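Endoribonuclease MazF4 (Mycobacterium tuberculosis, PDB 5XE2) acts as the toxin of a type II toxin-antitoxin pair, cleaving single-stranded mRNA within the sequence UCGCU, and is neutralised by its cognate antitoxin MazE4. Local coordinates at residues G9-C14 with D81-V86; L24-N29 with V39-T44; T35-A40 with I71-K76; I50-A55 with N67-E72. All coordinates share one frame; numbering follows the deposited sequence.

Interaction 1: residues G9-C14 with D81-V86; sequences GQVYRC and DYLGEV
Tyr-12 and Tyr-82 face each other as a non-hydrogen-bonded pair of antiparallel strands, their ring planes inclined at 53° and centroids 5.5 Å apart, neither stacked nor edge-to-face. Tyr-82 CD1 lies over one face of the Tyr-12 ring, toward its rim, while Tyr-12 CE2 rests on Tyr-82 CB at 3.7 Å. With CG anti to the backbone N (chi1 171°), the Tyr-82 ring lies against Gln-10, whose CG meets Tyr-82 CE1 at 3.6 Å. Gln-10 OE1 has two donors: the Tyr-12 hydroxyl, which lies above its carbonyl plane, and the amide of Leu-7.

Val-11 points to the other face, CG1 touching Leu-83 CD1 and CG2 touching Val-86 CG2. Between the strands run the backbone bonds, among them Leu-83 N to Val-11 O at 2.7 Å. At the far end Arg-13 and Asp-81 extend side by side, and NH1 reaches OD2 at 3.1 Å, in the guanidinium plane but above that of the carboxylate. Backbone hydrogen bonds thus fasten strand 82-85 to strand 10-14, with aromatic and amide groups packed on one face, aliphatic groups on the other and an exposed salt bridge at the end, whose strength solvent would probably reduce.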
loop_
_atom_site.group_PDB
_atom_site.type_symbol
_atom_site.label_atom_id
_atom_site.label_comp_id
_atom_site.label_asym_id
_atom_site.label_seq_id
_atom_site.Cartn_x
_atom_site.Cartn_y
_atom_site.Cartn_z
ATOM N N GLY A 9 -7.333 -7.119 -9.070
ATOM C CA GLY A 9 -7.903 -8.451 -8.836
ATOM C C GLY A 9 -7.127 -9.619 -9.437
ATOM O O GLY A 9 -7.373 -10.766 -9.070
ATOM N N GLN A 10 -6.202 -9.344 -10.357
ATOM C CA GLN A 10 -5.346 -10.387 -10.925
ATOM C C GLN A 10 -4.200 -10.748 -9.996
ATOM O O GLN A 10 -3.725 -9.906 -9.214
ATOM C CB GLN A 10 -4.782 -9.952 -12.266
ATOM C CG GLN A 10 -5.845 -9.754 -13.334
ATOM C CD GLN A 10 -5.252 -9.374 -14.679
ATOM O OE1 GLN A 10 -4.141 -8.839 -14.759
ATOM N NE2 GLN A 10 -6.011 -9.622 -15.751
ATOM N N VAL A 11 -3.741 -11.997 -10.116
ATOM C CA VAL A 11 -2.670 -12.549 -9.287
ATOM C C VAL A 11 -1.518 -13.014 -10.178
ATOM O O VAL A 11 -1.728 -13.779 -11.124
ATOM C CB VAL A 11 -3.174 -13.724 -8.407
ATOM C CG1 VAL A 11 -2.030 -14.332 -7.597
ATOM C CG2 VAL A 11 -4.283 -13.260 -7.471
ATOM N N TYR A 12 -0.309 -12.556 -9.859
ATOM C CA TYR A 12 0.902 -12.899 -10.602
ATOM C C TYR A 12 1.990 -13.457 -9.679
ATOM O O TYR A 12 2.191 -12.937 -8.573
ATOM C CB TYR A 12 1.450 -11.656 -11.312
ATOM C CG TYR A 12 0.565 -11.126 -12.418
ATOM C CD1 TYR A 12 -0.471 -10.231 -12.145
ATOM C CD2 TYR A 12 0.772 -11.507 -13.745
ATOM C CE1 TYR A 12 -1.279 -9.730 -13.160
ATOM C CE2 TYR A 12 -0.034 -11.027 -14.768
ATOM C CZ TYR A 12 -1.056 -10.138 -14.479
ATOM O OH TYR A 12 -1.851 -9.670 -15.502
ATOM N N ARG A 13 2.700 -14.493 -10.141
ATOM C CA ARG A 13 3.935 -14.957 -9.492
ATOM C C ARG A 13 5.029 -13.930 -9.698
ATOM O O ARG A 13 5.270 -13.526 -10.823
ATOM C CB ARG A 13 4.417 -16.299 -10.068
ATOM C CG ARG A 13 3.627 -17.497 -9.586
ATOM C CD ARG A 13 4.189 -18.826 -10.074
ATOM N NE ARG A 13 5.386 -19.266 -9.340
ATOM C CZ ARG A 13 6.612 -19.456 -9.850
ATOM N NH1 ARG A 13 6.889 -19.250 -11.143
ATOM N NH2 ARG A 13 7.588 -19.867 -9.041
ATOM N N CYS A 14 5.692 -13.508 -8.626
ATOM C CA CYS A 14 6.757 -12.504 -8.719
ATOM C C CYS A 14 7.889 -12.827 -7.748
ATOM O O CYS A 14 7.630 -13.122 -6.583
ATOM C CB CYS A 14 6.203 -11.112 -8.412
ATOM S SG CYS A 14 4.659 -10.705 -9.276
ATOM N N ASP A 81 4.236 -15.248 -13.966
ATOM C CA ASP A 81 3.093 -16.051 -14.437
ATOM C C ASP A 81 1.764 -15.490 -13.929
ATOM O O ASP A 81 1.651 -15.160 -12.752
ATOM C CB ASP A 81 3.204 -17.508 -13.965
ATOM C CG ASP A 81 4.504 -18.182 -14.384
ATOM O OD1 ASP A 81 5.008 -17.921 -15.500
ATOM O OD2 ASP A 81 5.020 -18.995 -13.591
ATOM N N TYR A 82 0.782 -15.374 -14.822
ATOM C CA TYR A 82 -0.595 -14.981 -14.464
ATOM C C TYR A 82 -1.361 -16.183 -13.892
ATOM O O TYR A 82 -1.493 -17.209 -14.569
ATOM C CB TYR A 82 -1.338 -14.423 -15.678
ATOM C CG TYR A 82 -2.819 -14.205 -15.443
ATOM C CD1 TYR A 82 -3.264 -13.241 -14.545
ATOM C CD2 TYR A 82 -3.782 -14.979 -16.110
ATOM C CE1 TYR A 82 -4.618 -13.043 -14.320
ATOM C CE2 TYR A 82 -5.141 -14.785 -15.890
ATOM C CZ TYR A 82 -5.553 -13.813 -14.996
ATOM O OH TYR A 82 -6.891 -13.602 -14.767
ATOM N N LEU A 83 -1.866 -16.049 -12.666
ATOM C CA LEU A 83 -2.456 -17.170 -11.926
ATOM C C LEU A 83 -3.983 -17.181 -11.858
ATOM O O LEU A 83 -4.573 -18.201 -11.503
ATOM C CB LEU A 83 -1.905 -17.189 -10.504
ATOM C CG LEU A 83 -0.392 -17.332 -10.333
ATOM C CD1 LEU A 83 -0.082 -17.655 -8.882
ATOM C CD2 LEU A 83 0.181 -18.403 -11.251
ATOM N N GLY A 84 -4.616 -16.061 -12.186
ATOM C CA GLY A 84 -6.061 -15.969 -12.177
ATOM C C GLY A 84 -6.534 -14.657 -11.596
ATOM O O GLY A 84 -5.735 -13.759 -11.309
ATOM N N GLU A 85 -7.848 -14.577 -11.431
ATOM C CA GLU A 85 -8.537 -13.368 -11.040
ATOM C C GLU A 85 -9.450 -13.675 -9.857
ATOM O O GLU A 85 -10.264 -14.597 -9.912
ATOM C CB GLU A 85 -9.351 -12.856 -12.217
ATOM C CG GLU A 85 -9.966 -11.486 -12.001
ATOM C CD GLU A 85 -10.593 -10.920 -13.261
ATOM O OE1 GLU A 85 -10.452 -11.538 -14.345
ATOM O OE2 GLU A 85 -11.227 -9.844 -13.162
ATOM N N VAL A 86 -9.296 -12.892 -8.795
ATOM C CA VAL A 86 -10.081 -13.049 -7.581
ATOM C C VAL A 86 -11.516 -12.593 -7.845
ATOM O O VAL A 86 -11.748 -11.671 -8.641
ATOM C CB VAL A 86 -9.402 -12.276 -6.421
ATOM C CG1 VAL A 86 -10.290 -12.178 -5.204
ATOM C CG2 VAL A 86 -8.096 -12.967 -6.055
#

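Interaction 2: residues L24-N29 with V39-T44; sequences LIVSNN and VAVRLT
Ser-27 meets Val-39 because its chi1 of 35° sets OG between the backbone N and the carbonyl carbon, where the hydroxyl faces the neighbouring strand. Val-39 N then donates to OG at 2.8 Å along an almost straight line (171°), a side chain taking the place of a strand carbonyl. The same OG is hydrogen-bonded to Asn-32 of helix 29-34, so one hydroxyl links strand 37-44, through Val-39 N, with that helix. In Val-26, chi1 of -65° places CG1 anti to the carbonyl carbon, against Val-41 CG2 at 3.8 Å, the two side chains crossing at about a right angle; its CG2 leans on Val-39 CG1.

Strands 21-25 and 37-44 are antiparallel neighbours within the sheet of this MazF-type, SH3-like fold. Leu-24 and Val-41 form a hydrogen-bonded pair, Leu-24 N reaching Val-41 O at 2.8 Å, with a return bond from Val-41 N to Leu-24 O. As the first strand ends, Val-39 O is gripped twice from one face of its plane: by Val-26 N at 2.9 Å and by the longer approach of Ser-27 N at 3.2 Å.

Leu-24 and Val-41 lie alongside each other, pointing the same way, and Leu-43 CD1 closes on Leu-24 CB at 3.7 Å. Met-91, Ile-94 and Leu-98 of helix 88-101 cover this aliphatic face, while Leu-102 of the second subunit packs on Val-26.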
loop_
_atom_site.group_PDB
_atom_site.type_symbol
_atom_site.label_atom_id
_atom_site.label_comp_id
_atom_site.label_asym_id
_atom_site.label_seq_id
_atom_site.Cartn_x
_atom_site.Cartn_y
_atom_site.Cartn_z
ATOM N N LEU A 24 -1.314 -10.161 -5.404
ATOM C CA LEU A 24 -2.588 -9.680 -5.924
ATOM C C LEU A 24 -2.541 -8.180 -6.209
ATOM O O LEU A 24 -2.274 -7.389 -5.293
ATOM C CB LEU A 24 -3.694 -9.947 -4.913
ATOM C CG LEU A 24 -5.037 -9.275 -5.223
ATOM C CD1 LEU A 24 -5.728 -9.972 -6.376
ATOM C CD2 LEU A 24 -5.933 -9.244 -4.006
ATOM N N ILE A 25 -2.884 -7.797 -7.439
ATOM C CA ILE A 25 -2.861 -6.383 -7.855
ATOM C C ILE A 25 -4.012 -5.626 -7.175
ATOM O O ILE A 25 -5.177 -6.001 -7.331
ATOM C CB ILE A 25 -3.024 -6.215 -9.387
ATOM C CG1 ILE A 25 -1.974 -7.026 -10.174
ATOM C CG2 ILE A 25 -2.972 -4.733 -9.775
ATOM C CD1 ILE A 25 -0.537 -6.696 -9.842
ATOM N N VAL A 26 -3.678 -4.567 -6.433
ATOM C CA VAL A 26 -4.695 -3.722 -5.772
ATOM C C VAL A 26 -4.743 -2.260 -6.239
ATOM O O VAL A 26 -5.683 -1.535 -5.898
ATOM C CB VAL A 26 -4.599 -3.811 -4.230
ATOM C CG1 VAL A 26 -4.930 -5.235 -3.779
ATOM C CG2 VAL A 26 -3.219 -3.406 -3.718
ATOM N N SER A 27 -3.767 -1.831 -7.034
ATOM C CA SER A 27 -3.802 -0.499 -7.628
ATOM C C SER A 27 -4.910 -0.388 -8.686
ATOM O O SER A 27 -5.325 -1.383 -9.279
ATOM C CB SER A 27 -2.433 -0.116 -8.211
ATOM O OG SER A 27 -1.768 -1.235 -8.766
ATOM N N ASN A 28 -5.389 0.834 -8.892
ATOM C CA ASN A 28 -6.463 1.094 -9.844
ATOM C C ASN A 28 -6.011 0.855 -11.288
ATOM O O ASN A 28 -4.826 1.025 -11.624
ATOM C CB ASN A 28 -7.025 2.513 -9.656
ATOM C CG ASN A 28 -6.093 3.601 -10.181
ATOM O OD1 ASN A 28 -5.911 3.749 -11.392
ATOM N ND2 ASN A 28 -5.515 4.377 -9.279
ATOM N N ASN A 29 -6.956 0.474 -12.138
ATOM C CA ASN A 29 -6.644 0.090 -13.519
ATOM C C ASN A 29 -6.057 1.179 -14.428
ATOM O O ASN A 29 -5.283 0.870 -15.332
ATOM C CB ASN A 29 -7.875 -0.561 -14.176
ATOM C CG ASN A 29 -8.147 -1.954 -13.633
ATOM O OD1 ASN A 29 -7.239 -2.612 -13.125
ATOM N ND2 ASN A 29 -9.391 -2.408 -13.735
ATOM N N VAL A 39 0.734 -1.622 -7.547
ATOM C CA VAL A 39 0.742 -1.942 -6.132
ATOM C C VAL A 39 0.001 -3.257 -5.944
ATOM O O VAL A 39 -1.034 -3.502 -6.577
ATOM C CB VAL A 39 0.135 -0.822 -5.272
ATOM C CG1 VAL A 39 0.068 -1.233 -3.809
ATOM C CG2 VAL A 39 0.961 0.441 -5.417
ATOM N N ALA A 40 0.572 -4.100 -5.083
ATOM C CA ALA A 40 0.064 -5.429 -4.832
ATOM C C ALA A 40 0.194 -5.824 -3.362
ATOM O O ALA A 40 0.985 -5.243 -2.603
ATOM C CB ALA A 40 0.805 -6.427 -5.710
ATOM N N VAL A 41 -0.599 -6.823 -2.985
ATOM C CA VAL A 41 -0.541 -7.444 -1.667
ATOM C C VAL A 41 -0.244 -8.934 -1.792
ATOM O O VAL A 41 -0.602 -9.593 -2.793
ATOM C CB VAL A 41 -1.833 -7.250 -0.846
ATOM C CG1 VAL A 41 -1.985 -5.791 -0.433
ATOM C CG2 VAL A 41 -3.065 -7.748 -1.596
ATOM N N ARG A 42 0.380 -9.459 -0.746
ATOM C CA ARG A 42 0.946 -10.800 -0.760
ATOM C C ARG A 42 -0.138 -11.862 -0.565
ATOM O O ARG A 42 -1.048 -11.701 0.257
ATOM C CB ARG A 42 2.006 -10.923 0.339
ATOM C CG ARG A 42 2.975 -12.077 0.159
ATOM C CD ARG A 42 4.152 -11.999 1.139
ATOM N NE ARG A 42 3.739 -11.912 2.562
ATOM C CZ ARG A 42 4.414 -12.426 3.603
ATOM N NH1 ARG A 42 5.571 -13.087 3.448
ATOM N NH2 ARG A 42 3.924 -12.289 4.831
ATOM N N LEU A 43 -0.042 -12.935 -1.341
ATOM C CA LEU A 43 -0.800 -14.154 -1.064
ATOM C C LEU A 43 0.123 -15.111 -0.335
ATOM O O LEU A 43 1.299 -15.249 -0.714
ATOM C CB LEU A 43 -1.305 -14.831 -2.335
ATOM C CG LEU A 43 -2.750 -14.578 -2.729
ATOM C CD1 LEU A 43 -2.875 -13.218 -3.406
ATOM C CD2 LEU A 43 -3.224 -15.703 -3.647
ATOM N N THR A 44 -0.419 -15.772 0.692
ATOM C CA THR A 44 0.332 -16.706 1.518
ATOM C C THR A 44 -0.514 -17.934 1.868
ATOM O O THR A 44 -1.748 -17.881 1.866
ATOM C CB THR A 44 0.880 -16.029 2.803
ATOM O OG1 THR A 44 1.568 -16.994 3.608
ATOM C CG2 THR A 44 -0.236 -15.395 3.630
#

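Interaction 3: residues T35-A40 with I71-K76; sequences TADVVA and IETLGK
Val-38 and Leu-74 exchange two backbone hydrogen bonds, as do Ala-40 and Glu-72, giving a regular antiparallel ladder between strands 37-44 and 65-75. The Ala-40 N to Glu-72 O bond, at 2.8 Å, is representative. Beyond the ladder Lys-76 N still reaches Ala-36 O, at 3.2 Å.

The main polar side-chain contact is made by Lys-76. Its extended chain passes along Ala-36 O and delivers NZ to Thr-35 O at 2.7 Å, nearly in line with the C=O bond. NZ also binds the carbonyls of Asn-4 and Asn-32, so three backbone oxygens share a buried ammonium, and the positive charge is probably stabilised by their dipoles. Asp-37 OD1 forms a salt bridge with Arg-31.

Van der Waals contacts fall on both faces. Ala-40 CB meets Leu-74 CD1 at 4.1 Å, and Val-38 CG2 packs against Leu-74 CB on the same side. On the other, Val-39 has CG1 anti to its backbone N (chi1 176°), against Ile-71 CG2 at a tight 3.3 Å, and its CG2 touches Thr-73 OG1. The Thr-73 CG2 methyl meets Asp-37 OD2 at 3.6 Å.

The Thr-73 hydroxyl is hydrogen-bonded to Ile-71 O of the second subunit. The arrangement is an antiparallel strand pair of the MazF-type sheet, with residues of both strands reaching the second subunit, Val-39 on its Asp-69 and Ile-71 on its counterpart.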
loop_
_atom_site.group_PDB
_atom_site.type_symbol
_atom_site.label_atom_id
_atom_site.label_comp_id
_atom_site.label_asym_id
_atom_site.label_seq_id
_atom_site.Cartn_x
_atom_site.Cartn_y
_atom_site.Cartn_z
ATOM N N THR A 35 1.167 3.564 -16.180
ATOM C CA THR A 35 2.436 3.782 -15.466
ATOM C C THR A 35 3.327 2.538 -15.563
ATOM O O THR A 35 2.916 1.516 -16.122
ATOM C CB THR A 35 2.204 4.212 -13.994
ATOM O OG1 THR A 35 1.809 3.094 -13.196
ATOM C CG2 THR A 35 1.138 5.302 -13.898
ATOM N N ALA A 36 4.544 2.624 -15.025
ATOM C CA ALA A 36 5.542 1.535 -15.154
ATOM C C ALA A 36 5.450 0.468 -14.065
ATOM O O ALA A 36 6.153 -0.537 -14.141
ATOM C CB ALA A 36 6.946 2.107 -15.186
ATOM N N ASP A 37 4.601 0.683 -13.060
ATOM C CA ASP A 37 4.510 -0.223 -11.918
ATOM C C ASP A 37 3.079 -0.347 -11.407
ATOM O O ASP A 37 2.166 0.317 -11.901
ATOM C CB ASP A 37 5.488 0.217 -10.809
ATOM C CG ASP A 37 5.315 1.675 -10.383
ATOM O OD1 ASP A 37 4.219 2.264 -10.524
ATOM O OD2 ASP A 37 6.302 2.234 -9.871
ATOM N N VAL A 38 2.903 -1.231 -10.433
ATOM C CA VAL A 38 1.615 -1.497 -9.794
ATOM C C VAL A 38 1.831 -1.631 -8.290
ATOM O O VAL A 38 2.964 -1.753 -7.824
ATOM C CB VAL A 38 0.977 -2.806 -10.312
ATOM C CG1 VAL A 38 0.704 -2.726 -11.812
ATOM C CG2 VAL A 38 1.833 -4.032 -9.973
ATOM N N VAL A 39 0.734 -1.622 -7.547
ATOM C CA VAL A 39 0.742 -1.942 -6.132
ATOM C C VAL A 39 0.001 -3.257 -5.944
ATOM O O VAL A 39 -1.034 -3.502 -6.577
ATOM C CB VAL A 39 0.135 -0.822 -5.272
ATOM C CG1 VAL A 39 0.068 -1.233 -3.809
ATOM C CG2 VAL A 39 0.961 0.441 -5.417
ATOM N N ALA A 40 0.572 -4.100 -5.083
ATOM C CA ALA A 40 0.064 -5.429 -4.832
ATOM C C ALA A 40 0.194 -5.824 -3.362
ATOM O O ALA A 40 0.985 -5.243 -2.603
ATOM C CB ALA A 40 0.805 -6.427 -5.710
ATOM N N ILE A 71 1.767 -4.526 1.718
ATOM C CA ILE A 71 1.483 -3.787 0.498
ATOM C C ILE A 71 2.815 -3.338 -0.100
ATOM O O ILE A 71 3.634 -2.725 0.591
ATOM C CB ILE A 71 0.569 -2.566 0.776
ATOM C CG1 ILE A 71 -0.747 -2.988 1.450
ATOM C CG2 ILE A 71 0.231 -1.831 -0.517
ATOM C CD1 ILE A 71 -1.399 -1.899 2.283
ATOM N N GLU A 72 3.035 -3.640 -1.380
ATOM C CA GLU A 72 4.282 -3.269 -2.062
ATOM C C GLU A 72 4.056 -2.771 -3.478
ATOM O O GLU A 72 3.047 -3.079 -4.110
ATOM C CB GLU A 72 5.251 -4.458 -2.067
ATOM C CG GLU A 72 5.736 -4.806 -0.669
ATOM C CD GLU A 72 6.871 -5.797 -0.627
ATOM O OE1 GLU A 72 7.577 -5.958 -1.647
ATOM O OE2 GLU A 72 7.053 -6.429 0.445
ATOM N N THR A 73 5.009 -1.984 -3.959
ATOM C CA THR A 73 5.013 -1.499 -5.314
ATOM C C THR A 73 5.905 -2.436 -6.141
ATOM O O THR A 73 7.074 -2.626 -5.819
ATOM C CB THR A 73 5.527 -0.046 -5.376
ATOM O OG1 THR A 73 4.695 0.790 -4.563
ATOM C CG2 THR A 73 5.511 0.489 -6.813
ATOM N N LEU A 74 5.338 -3.014 -7.201
ATOM C CA LEU A 74 6.057 -3.929 -8.091
ATOM C C LEU A 74 6.231 -3.317 -9.486
ATOM O O LEU A 74 5.297 -2.754 -10.047
ATOM C CB LEU A 74 5.296 -5.255 -8.210
ATOM C CG LEU A 74 5.372 -6.262 -7.054
ATOM C CD1 LEU A 74 4.876 -5.692 -5.739
ATOM C CD2 LEU A 74 4.583 -7.512 -7.400
ATOM N N GLY A 75 7.437 -3.431 -10.036
ATOM C CA GLY A 75 7.685 -3.081 -11.428
ATOM C C GLY A 75 6.956 -4.077 -12.319
ATOM O O GLY A 75 6.794 -5.248 -11.958
ATOM N N LYS A 76 6.488 -3.607 -13.470
ATOM C CA LYS A 76 5.822 -4.467 -14.453
ATOM C C LYS A 76 6.728 -5.589 -14.928
ATOM O O LYS A 76 6.266 -6.699 -15.142
ATOM C CB LYS A 76 5.340 -3.647 -15.648
ATOM C CG LYS A 76 4.067 -2.900 -15.350
ATOM C CD LYS A 76 3.552 -2.122 -16.542
ATOM C CE LYS A 76 2.250 -1.449 -16.149
ATOM N NZ LYS A 76 1.662 -0.639 -17.250
#

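Interaction 4: residues I50-A55 with N67-E72; sequences IPTWVA and NADNIE
Asp-69 OD2 is gripped by two donors, the hydroxyl of Thr-52 and a bound water, each at 2.7 Å from the oxygen. Thr-52 OG1 donates from above the carboxylate plane, 48° out of it, the two side chains crossing at about a right angle. Its chi1 of 49° puts OG1 within bonding distance of the carboxylate and lets CG2 sit at 3.3 Å from Asp-69 OD1. The water in turn accepts the indole hydrogen of Trp-53 NE1 at 3.1 Å, at the ring edge, so it links tryptophan and aspartate, whose direct separation is too long for a bond.

Asn-67 lies over one face of the same indole. Its CB stands 4.2 Å from the centroid of the five-membered ring, a CH-pi contact offset toward the rim, and its amide plane is inclined only 28° to the ring. Trp-53 NE1 and Asn-67 OD1 come near each other, but the angle is too poor for a hydrogen bond; OD1 takes a weak bond from Asp-69 N, within its own turn. Arg-48 makes a cation-pi contact with the indole.

The backbones are joined by Ala-68 N donating to Thr-52 O at 3.0 Å, beside the non-hydrogen-bonded pair of Trp-53 and Asn-67. Ala-68 itself packs on Ala-97 of helix 88-101, and Asp-69 O binds Arg-31 of the second subunit. The contact is made by residues of two type I turns, Ile-50 to Trp-53 and Asn-67 to Asn-70, the second bending the long strand 65-75. This is the open end of the beta hairpin of strands 53-55 and 65-75, remote from its connecting loop, at one margin of the MazF-type sheet.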
loop_
_atom_site.group_PDB
_atom_site.type_symbol
_atom_site.label_atom_id
_atom_site.label_comp_id
_atom_site.label_asym_id
_atom_site.label_seq_id
_atom_site.Cartn_x
_atom_site.Cartn_y
_atom_site.Cartn_z
ATOM N N ILE A 50 -7.480 -12.673 11.303
ATOM C CA ILE A 50 -7.414 -11.273 11.741
ATOM C C ILE A 50 -8.009 -10.357 10.660
ATOM O O ILE A 50 -8.046 -10.742 9.495
ATOM C CB ILE A 50 -5.969 -10.856 12.118
ATOM C CG1 ILE A 50 -5.009 -10.992 10.927
ATOM C CG2 ILE A 50 -5.476 -11.700 13.283
ATOM C CD1 ILE A 50 -3.606 -10.481 11.209
ATOM N N PRO A 51 -8.491 -9.151 11.048
ATOM C CA PRO A 51 -9.199 -8.296 10.082
ATOM C C PRO A 51 -8.455 -8.018 8.765
ATOM O O PRO A 51 -9.092 -7.900 7.727
ATOM C CB PRO A 51 -9.427 -6.997 10.867
ATOM C CG PRO A 51 -9.499 -7.427 12.287
ATOM C CD PRO A 51 -8.576 -8.606 12.421
ATOM N N THR A 52 -7.128 -7.937 8.797
ATOM C CA THR A 52 -6.349 -7.623 7.581
ATOM C C THR A 52 -5.959 -8.828 6.711
ATOM O O THR A 52 -5.285 -8.655 5.693
ATOM C CB THR A 52 -5.093 -6.820 7.939
ATOM O OG1 THR A 52 -4.410 -7.463 9.028
ATOM C CG2 THR A 52 -5.489 -5.401 8.326
ATOM N N TRP A 53 -6.355 -10.036 7.115
ATOM C CA TRP A 53 -6.142 -11.237 6.315
ATOM C C TRP A 53 -7.478 -11.674 5.726
ATOM O O TRP A 53 -8.496 -11.638 6.419
ATOM C CB TRP A 53 -5.502 -12.340 7.154
ATOM C CG TRP A 53 -4.041 -12.057 7.388
ATOM C CD1 TRP A 53 -3.477 -10.859 7.764
ATOM C CD2 TRP A 53 -2.964 -12.964 7.234
ATOM N NE1 TRP A 53 -2.121 -10.978 7.864
ATOM C CE2 TRP A 53 -1.775 -12.260 7.547
ATOM C CE3 TRP A 53 -2.876 -14.305 6.872
ATOM C CZ2 TRP A 53 -0.519 -12.857 7.505
ATOM C CZ3 TRP A 53 -1.641 -14.888 6.838
ATOM C CH2 TRP A 53 -0.475 -14.173 7.147
ATOM N N VAL A 54 -7.474 -12.024 4.442
ATOM C CA VAL A 54 -8.675 -12.471 3.735
ATOM C C VAL A 54 -8.420 -13.862 3.157
ATOM O O VAL A 54 -7.552 -14.027 2.316
ATOM C CB VAL A 54 -9.066 -11.497 2.591
ATOM C CG1 VAL A 54 -10.350 -11.954 1.906
ATOM C CG2 VAL A 54 -9.232 -10.079 3.129
ATOM N N ALA A 55 -9.179 -14.852 3.617
ATOM C CA ALA A 55 -9.102 -16.198 3.064
ATOM C C ALA A 55 -9.762 -16.236 1.689
ATOM O O ALA A 55 -10.835 -15.658 1.479
ATOM C CB ALA A 55 -9.779 -17.206 3.999
ATOM N N ASN A 67 -2.636 -11.348 2.578
ATOM C CA ASN A 67 -2.135 -10.482 3.659
ATOM C C ASN A 67 -2.151 -9.009 3.208
ATOM O O ASN A 67 -1.212 -8.533 2.556
ATOM C CB ASN A 67 -0.735 -10.928 4.086
ATOM C CG ASN A 67 -0.116 -10.020 5.147
ATOM O OD1 ASN A 67 -0.769 -9.142 5.706
ATOM N ND2 ASN A 67 1.168 -10.226 5.411
ATOM N N ALA A 68 -3.223 -8.299 3.560
ATOM C CA ALA A 68 -3.393 -6.883 3.182
ATOM C C ALA A 68 -2.496 -5.925 3.960
ATOM O O ALA A 68 -2.409 -4.753 3.598
ATOM C CB ALA A 68 -4.851 -6.457 3.318
ATOM N N ASP A 69 -1.843 -6.402 5.026
ATOM C CA ASP A 69 -0.804 -5.611 5.705
ATOM C C ASP A 69 0.481 -5.466 4.891
ATOM O O ASP A 69 1.224 -4.508 5.096
ATOM C CB ASP A 69 -0.467 -6.190 7.093
ATOM C CG ASP A 69 -1.571 -5.957 8.112
ATOM O OD1 ASP A 69 -2.228 -4.899 8.055
ATOM O OD2 ASP A 69 -1.780 -6.823 8.979
ATOM N N ASN A 70 0.741 -6.410 3.983
ATOM C CA ASN A 70 1.968 -6.410 3.204
ATOM C C ASN A 70 1.687 -5.850 1.814
ATOM O O ASN A 70 1.395 -6.589 0.871
ATOM C CB ASN A 70 2.550 -7.829 3.168
ATOM C CG ASN A 70 3.936 -7.919 2.519
ATOM O OD1 ASN A 70 4.397 -9.024 2.289
ATOM N ND2 ASN A 70 4.609 -6.794 2.249
ATOM N N ILE A 71 1.767 -4.526 1.718
ATOM C CA ILE A 71 1.483 -3.787 0.498
ATOM C C ILE A 71 2.815 -3.338 -0.100
ATOM O O ILE A 71 3.634 -2.725 0.591
ATOM C CB ILE A 71 0.569 -2.566 0.776
ATOM C CG1 ILE A 71 -0.747 -2.988 1.450
ATOM C CG2 ILE A 71 0.231 -1.831 -0.517
ATOM C CD1 ILE A 71 -1.399 -1.899 2.283
ATOM N N GLU A 72 3.035 -3.640 -1.380
ATOM C CA GLU A 72 4.282 -3.269 -2.062
ATOM C C GLU A 72 4.056 -2.771 -3.478
ATOM O O GLU A 72 3.047 -3.079 -4.110
ATOM C CB GLU A 72 5.251 -4.458 -2.067
ATOM C CG GLU A 72 5.736 -4.806 -0.669
ATOM C CD GLU A 72 6.871 -5.797 -0.627
ATOM O OE1 GLU A 72 7.577 -5.958 -1.647
ATOM O OE2 GLU A 72 7.053 -6.429 0.445
HETATM O O HOH W 1 -0.100 -8.943 9.072
#

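Overall arrangement
The four contacts sample one antiparallel sheet, ordered 53-55, 65-75, 37-44, 21-25, 10-14, 82-85. Interaction 4 joins the first two strands and interaction 1 the last two, with centres about 16 Å apart on opposite sides of the chain's centre; interactions 3 and 2 lie between. Interactions 2 and 3, centred about 8 Å apart, share Val-39 and Ala-40, while 3 and 4 share Ile-71 and Glu-72 with centres about 17 Å apart. Along the chain, interaction 1 encloses the other three, and interaction 2 closes before 4 opens. Interactions 2, 3 and 4 reach the second subunit, whereas interaction 1 does not, so these subunit contacts fall on the part of the sheet that excludes the 10-14/82-85 pair.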